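Local coordinates for DUF1881 domain-containing protein (Neurospora crassa, PDB 5Z6D), which carries a betagamma-crystallin domain whose calcium-binding site is rendered inoperative by its contact with the adjoining Ig-like domain, at residues Met136-Tyr148 with Tyr157-Lys169. The protein carries 1 engineered substitution. Sequence-based numbering, arbitrary orientation.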
loop_
_atom_site.group_PDB
_atom_site.type_symbol
_atom_site.label_atom_id
_atom_site.label_comp_id
_atom_site.label_asym_id
_atom_site.label_seq_id
_atom_site.Cartn_x
_atom_site.Cartn_y
_atom_site.Cartn_z
ATOM N N MET A 136 -4.042 2.973 7.558
ATOM C CA MET A 136 -5.010 3.627 8.434
ATOM C C MET A 136 -5.528 2.681 9.485
ATOM O O MET A 136 -6.180 1.697 9.158
ATOM C CB MET A 136 -6.187 4.177 7.641
ATOM C CG MET A 136 -7.209 4.875 8.540
ATOM S SD MET A 136 -8.527 5.717 7.645
ATOM C CE MET A 136 -7.617 7.027 6.816
ATOM N N PRO A 137 -5.263 2.998 10.756
ATOM C CA PRO A 137 -5.822 2.207 11.855
ATOM C C PRO A 137 -7.339 2.318 11.898
ATOM O O PRO A 137 -7.909 3.290 11.386
ATOM C CB PRO A 137 -5.186 2.834 13.100
ATOM C CG PRO A 137 -4.826 4.225 12.684
ATOM C CD PRO A 137 -4.442 4.121 11.236
ATOM N N GLU A 138 -7.991 1.323 12.490
ATOM C CA GLU A 138 -9.438 1.350 12.646
ATOM C C GLU A 138 -9.812 2.616 13.408
ATOM O O GLU A 138 -9.212 2.923 14.437
ATOM C CB GLU A 138 -9.922 0.089 13.372
ATOM C CG GLU A 138 -11.427 -0.040 13.493
ATOM C CD GLU A 138 -11.976 0.678 14.703
ATOM O OE1 GLU A 138 -11.212 0.885 15.670
ATOM O OE2 GLU A 138 -13.169 1.039 14.685
ATOM N N GLY A 139 -10.762 3.372 12.865
ATOM C CA GLY A 139 -11.182 4.627 13.463
ATOM C C GLY A 139 -10.070 5.656 13.473
ATOM O O GLY A 139 -10.032 6.534 14.334
ATOM N N GLY A 140 -9.153 5.544 12.515
ATOM C CA GLY A 140 -7.995 6.415 12.471
ATOM C C GLY A 140 -8.357 7.825 12.056
ATOM O O GLY A 140 -9.474 8.082 11.612
ATOM N N PRO A 141 -7.407 8.755 12.204
ATOM C CA PRO A 141 -7.669 10.118 11.735
ATOM C C PRO A 141 -7.759 10.151 10.212
ATOM O O PRO A 141 -7.138 9.312 9.553
ATOM C CB PRO A 141 -6.458 10.904 12.249
ATOM C CG PRO A 141 -5.374 9.890 12.369
ATOM C CD PRO A 141 -6.053 8.604 12.764
ATOM N N PRO A 142 -8.542 11.088 9.658
ATOM C CA PRO A 142 -8.653 11.244 8.201
ATOM C C PRO A 142 -7.363 11.795 7.645
ATOM O O PRO A 142 -6.587 12.393 8.392
ATOM C CB PRO A 142 -9.796 12.245 8.030
ATOM C CG PRO A 142 -9.735 13.053 9.280
ATOM C CD PRO A 142 -9.322 12.105 10.381
ATOM N N VAL A 143 -7.125 11.584 6.355
ATOM C CA VAL A 143 -5.845 11.934 5.754
ATOM C C VAL A 143 -6.071 12.554 4.394
ATOM O O VAL A 143 -6.923 12.099 3.660
ATOM C CB VAL A 143 -4.936 10.681 5.616
ATOM C CG1 VAL A 143 -3.749 10.957 4.703
ATOM C CG2 VAL A 143 -4.473 10.221 6.986
ATOM N N THR A 144 -5.357 13.635 4.082
ATOM C CA THR A 144 -5.349 14.173 2.726
ATOM C C THR A 144 -3.979 13.943 2.114
ATOM O O THR A 144 -2.959 14.235 2.742
ATOM C CB THR A 144 -5.675 15.672 2.683
ATOM O OG1 THR A 144 -7.058 15.864 2.979
ATOM C CG2 THR A 144 -5.402 16.224 1.280
ATOM N N THR A 145 -3.961 13.410 0.892
ATOM C CA THR A 145 -2.721 13.077 0.206
ATOM C C THR A 145 -2.722 13.681 -1.190
ATOM O O THR A 145 -3.680 13.526 -1.946
ATOM C CB THR A 145 -2.520 11.545 0.121
ATOM O OG1 THR A 145 -2.473 11.008 1.448
ATOM C CG2 THR A 145 -1.235 11.217 -0.596
ATOM N N ALA A 146 -1.658 14.399 -1.531
ATOM C CA ALA A 146 -1.621 15.069 -2.828
ATOM C C ALA A 146 -1.508 14.055 -3.955
ATOM O O ALA A 146 -0.819 13.043 -3.817
ATOM C CB ALA A 146 -0.464 16.048 -2.880
ATOM N N VAL A 147 -2.184 14.329 -5.070
ATOM C CA VAL A 147 -2.064 13.464 -6.243
ATOM C C VAL A 147 -1.799 14.272 -7.516
ATOM O O VAL A 147 -2.203 15.440 -7.643
ATOM C CB VAL A 147 -3.323 12.587 -6.479
ATOM C CG1 VAL A 147 -3.542 11.599 -5.325
ATOM C CG2 VAL A 147 -4.549 13.444 -6.681
ATOM N N TYR A 148 -1.112 13.640 -8.467
ATOM C CA TYR A 148 -0.719 14.311 -9.709
ATOM C C TYR A 148 -0.892 13.331 -10.851
ATOM O O TYR A 148 -0.352 12.228 -10.808
ATOM C CB TYR A 148 0.739 14.804 -9.662
ATOM C CG TYR A 148 1.100 15.623 -8.433
ATOM C CD1 TYR A 148 1.163 17.014 -8.495
ATOM C CD2 TYR A 148 1.385 15.002 -7.212
ATOM C CE1 TYR A 148 1.488 17.764 -7.368
ATOM C CE2 TYR A 148 1.702 15.746 -6.089
ATOM C CZ TYR A 148 1.753 17.119 -6.172
ATOM O OH TYR A 148 2.074 17.853 -5.048
ATOM N N TYR A 157 0.676 17.667 -17.579
ATOM C CA TYR A 157 -0.168 17.288 -16.453
ATOM C C TYR A 157 -1.644 17.379 -16.809
ATOM O O TYR A 157 -2.125 18.401 -17.297
ATOM C CB TYR A 157 0.146 18.140 -15.222
ATOM C CG TYR A 157 1.368 17.638 -14.507
ATOM C CD1 TYR A 157 1.279 16.561 -13.636
ATOM C CD2 TYR A 157 2.623 18.197 -14.745
ATOM C CE1 TYR A 157 2.390 16.070 -12.996
ATOM C CE2 TYR A 157 3.745 17.715 -14.104
ATOM C CZ TYR A 157 3.624 16.643 -13.235
ATOM O OH TYR A 157 4.728 16.142 -12.587
ATOM N N ILE A 158 -2.352 16.284 -16.569
ATOM C CA ILE A 158 -3.777 16.239 -16.814
ATOM C C ILE A 158 -4.463 16.898 -15.648
ATOM O O ILE A 158 -5.383 17.702 -15.819
ATOM C CB ILE A 158 -4.303 14.811 -16.942
ATOM C CG1 ILE A 158 -3.699 14.108 -18.150
ATOM C CG2 ILE A 158 -5.834 14.798 -17.019
ATOM C CD1 ILE A 158 -4.323 12.763 -18.387
ATOM N N ALA A 159 -4.013 16.552 -14.450
ATOM C CA ALA A 159 -4.685 17.108 -13.278
ATOM C C ALA A 159 -3.812 17.068 -12.059
ATOM O O ALA A 159 -2.965 16.206 -11.926
ATOM C CB ALA A 159 -5.976 16.362 -13.005
ATOM N N VAL A 160 -4.035 18.004 -11.156
ATOM C CA VAL A 160 -3.320 18.043 -9.902
ATOM C C VAL A 160 -4.363 18.262 -8.829
ATOM O O VAL A 160 -5.292 19.034 -9.022
ATOM C CB VAL A 160 -2.255 19.148 -9.897
ATOM C CG1 VAL A 160 -1.704 19.368 -8.507
ATOM C CG2 VAL A 160 -1.145 18.792 -10.877
ATOM N N GLY A 161 -4.269 17.533 -7.726
ATOM C CA GLY A 161 -5.228 17.730 -6.659
ATOM C C GLY A 161 -4.871 16.896 -5.456
ATOM O O GLY A 161 -3.706 16.797 -5.083
ATOM N N SER A 162 -5.883 16.321 -4.826
ATOM C CA SER A 162 -5.636 15.483 -3.667
ATOM C C SER A 162 -6.759 14.487 -3.463
ATOM O O SER A 162 -7.827 14.597 -4.065
ATOM C CB SER A 162 -5.458 16.335 -2.411
ATOM O OG SER A 162 -6.616 17.108 -2.163
ATOM N N VAL A 163 -6.476 13.488 -2.631
ATOM C CA VAL A 163 -7.463 12.495 -2.244
ATOM C C VAL A 163 -7.618 12.584 -0.730
ATOM O O VAL A 163 -6.651 12.856 -0.014
ATOM C CB VAL A 163 -7.046 11.061 -2.678
ATOM C CG1 VAL A 163 -5.734 10.629 -2.000
ATOM C CG2 VAL A 163 -8.169 10.063 -2.397
ATOM N N TYR A 164 -8.842 12.376 -0.256
ATOM C CA TYR A 164 -9.159 12.438 1.155
ATOM C C TYR A 164 -9.640 11.058 1.586
ATOM O O TYR A 164 -10.608 10.538 1.044
ATOM C CB TYR A 164 -10.224 13.517 1.404
ATOM C CG TYR A 164 -10.623 13.755 2.848
ATOM C CD1 TYR A 164 -9.782 14.429 3.727
ATOM C CD2 TYR A 164 -11.852 13.325 3.324
ATOM C CE1 TYR A 164 -10.154 14.661 5.043
ATOM C CE2 TYR A 164 -12.231 13.550 4.636
ATOM C CZ TYR A 164 -11.381 14.214 5.492
ATOM O OH TYR A 164 -11.760 14.437 6.800
ATOM N N PHE A 165 -8.918 10.448 2.514
ATOM C CA PHE A 165 -9.298 9.163 3.103
ATOM C C PHE A 165 -9.935 9.361 4.461
ATOM O O PHE A 165 -9.448 10.141 5.280
ATOM C CB PHE A 165 -8.089 8.251 3.281
ATOM C CG PHE A 165 -7.363 7.932 2.007
ATOM C CD1 PHE A 165 -7.969 7.189 1.010
ATOM C CD2 PHE A 165 -6.057 8.355 1.827
ATOM C CE1 PHE A 165 -7.285 6.881 -0.159
ATOM C CE2 PHE A 165 -5.364 8.046 0.664
ATOM C CZ PHE A 165 -5.978 7.305 -0.322
ATOM N N GLU A 166 -11.011 8.635 4.724
ATOM C CA GLU A 166 -11.584 8.699 6.062
ATOM C C GLU A 166 -12.074 7.325 6.471
ATOM O O GLU A 166 -12.429 6.516 5.629
ATOM C CB GLU A 166 -12.726 9.729 6.131
ATOM C CG GLU A 166 -13.979 9.361 5.368
ATOM C CD GLU A 166 -15.089 10.390 5.548
ATOM O OE1 GLU A 166 -14.823 11.460 6.139
ATOM O OE2 GLU A 166 -16.226 10.130 5.101
ATOM N N TRP A 167 -12.073 7.055 7.769
ATOM C CA TRP A 167 -12.606 5.795 8.252
ATOM C C TRP A 167 -14.124 5.828 8.278
ATOM O O TRP A 167 -14.729 6.771 8.790
ATOM C CB TRP A 167 -12.075 5.465 9.648
ATOM C CG TRP A 167 -12.432 4.073 10.046
ATOM C CD1 TRP A 167 -13.513 3.682 10.782
ATOM C CD2 TRP A 167 -11.728 2.876 9.695
ATOM N NE1 TRP A 167 -13.517 2.314 10.926
ATOM C CE2 TRP A 167 -12.429 1.796 10.271
ATOM C CE3 TRP A 167 -10.560 2.614 8.971
ATOM C CZ2 TRP A 167 -12.007 0.472 10.134
ATOM C CZ3 TRP A 167 -10.142 1.302 8.835
ATOM C CH2 TRP A 167 -10.866 0.244 9.413
ATOM N N ASN A 168 -14.725 4.790 7.706
ATOM C CA ASN A 168 -16.165 4.580 7.739
ATOM C C ASN A 168 -16.503 3.609 8.861
ATOM O O ASN A 168 -16.258 2.395 8.744
ATOM C CB ASN A 168 -16.668 4.043 6.402
ATOM C CG ASN A 168 -18.176 4.063 6.302
ATOM O OD1 ASN A 168 -18.867 3.426 7.093
ATOM N ND2 ASN A 168 -18.696 4.800 5.326
ATOM N N LYS A 169 -17.045 4.161 9.946
ATOM C CA LYS A 169 -17.320 3.409 11.166
ATOM C C LYS A 169 -18.459 2.419 10.962
ATOM O O LYS A 169 -18.465 1.336 11.545
ATOM C CB LYS A 169 -17.657 4.366 12.316
ATOM C CG LYS A 169 -16.784 5.615 12.369
ATOM C CD LYS A 169 -17.159 6.516 13.535
ATOM C CE LYS A 169 -18.639 6.866 13.506
ATOM N NZ LYS A 169 -19.049 7.522 12.226
HETATM O O HOH W 1 -15.022 0.604 12.569
HETATM O O HOH W 2 -11.023 9.083 9.345
#
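Val143, Thr145 and Val147 pair with Phe165, Val163 and Gly161 in an antiparallel beta hairpin of the Ig-like domain. Strands 143-151 and 157-168 lie in the middle of a sheet, between strands 108-112 and 173-177. Each of the three pairs shares two backbone hydrogen bonds; that from Phe165 N to Val143 O is 2.8 Å long. Thr145, Val147, Val163 and Phe165 share one face of the sheet. There CG1 of Val147 meets CG1 of Val163, the two side chains crossing at about a right angle. Thr144, Tyr148, Val160 and Tyr164 lie on the other face. OG1 of Thr144 sits in the plane of the Tyr164 ring, at its edge, 3.2 Å from CD1.

Trp167 packs against the type II turn Pro137-Gly140. Its CB touches Gly139 CA. CG is anti to the backbone N (chi1 -170°), which turns one face of the indole to the backbone of Glu138 and Gly139. Gly139 N stands 3.2 Å above the ring plane, near CG, CD1, CD2, NE1 and CE2. On the same face, Glu138 CA makes a CH-pi contact 3.6 Å from the centroid of the six-membered ring. CE3 approaches Pro137 O and, at the ring edge, Met136 SD in a Met-aromatic contact. CZ3 and CH2 lie near Glu138 CA. Trp167 CZ2 meets Glu138 CG at 3.4 Å. Replacing Trp167 with an alanine is likely to open a gap beside the turn, with Met136 SD losing its ring partner and the water on Glu138 OE2 losing the indole N-H. Met136 CE reaches Phe165 CB at 3.8 Å. Ile93 of strand 91-99 touches both Met136 and Phe165. One water accepts from Trp167 N and donates to Gly140 O. Another, in the indole plane, accepts from Trp167 NE1 and donates to Glu138 OE2, 2.8 Å from each.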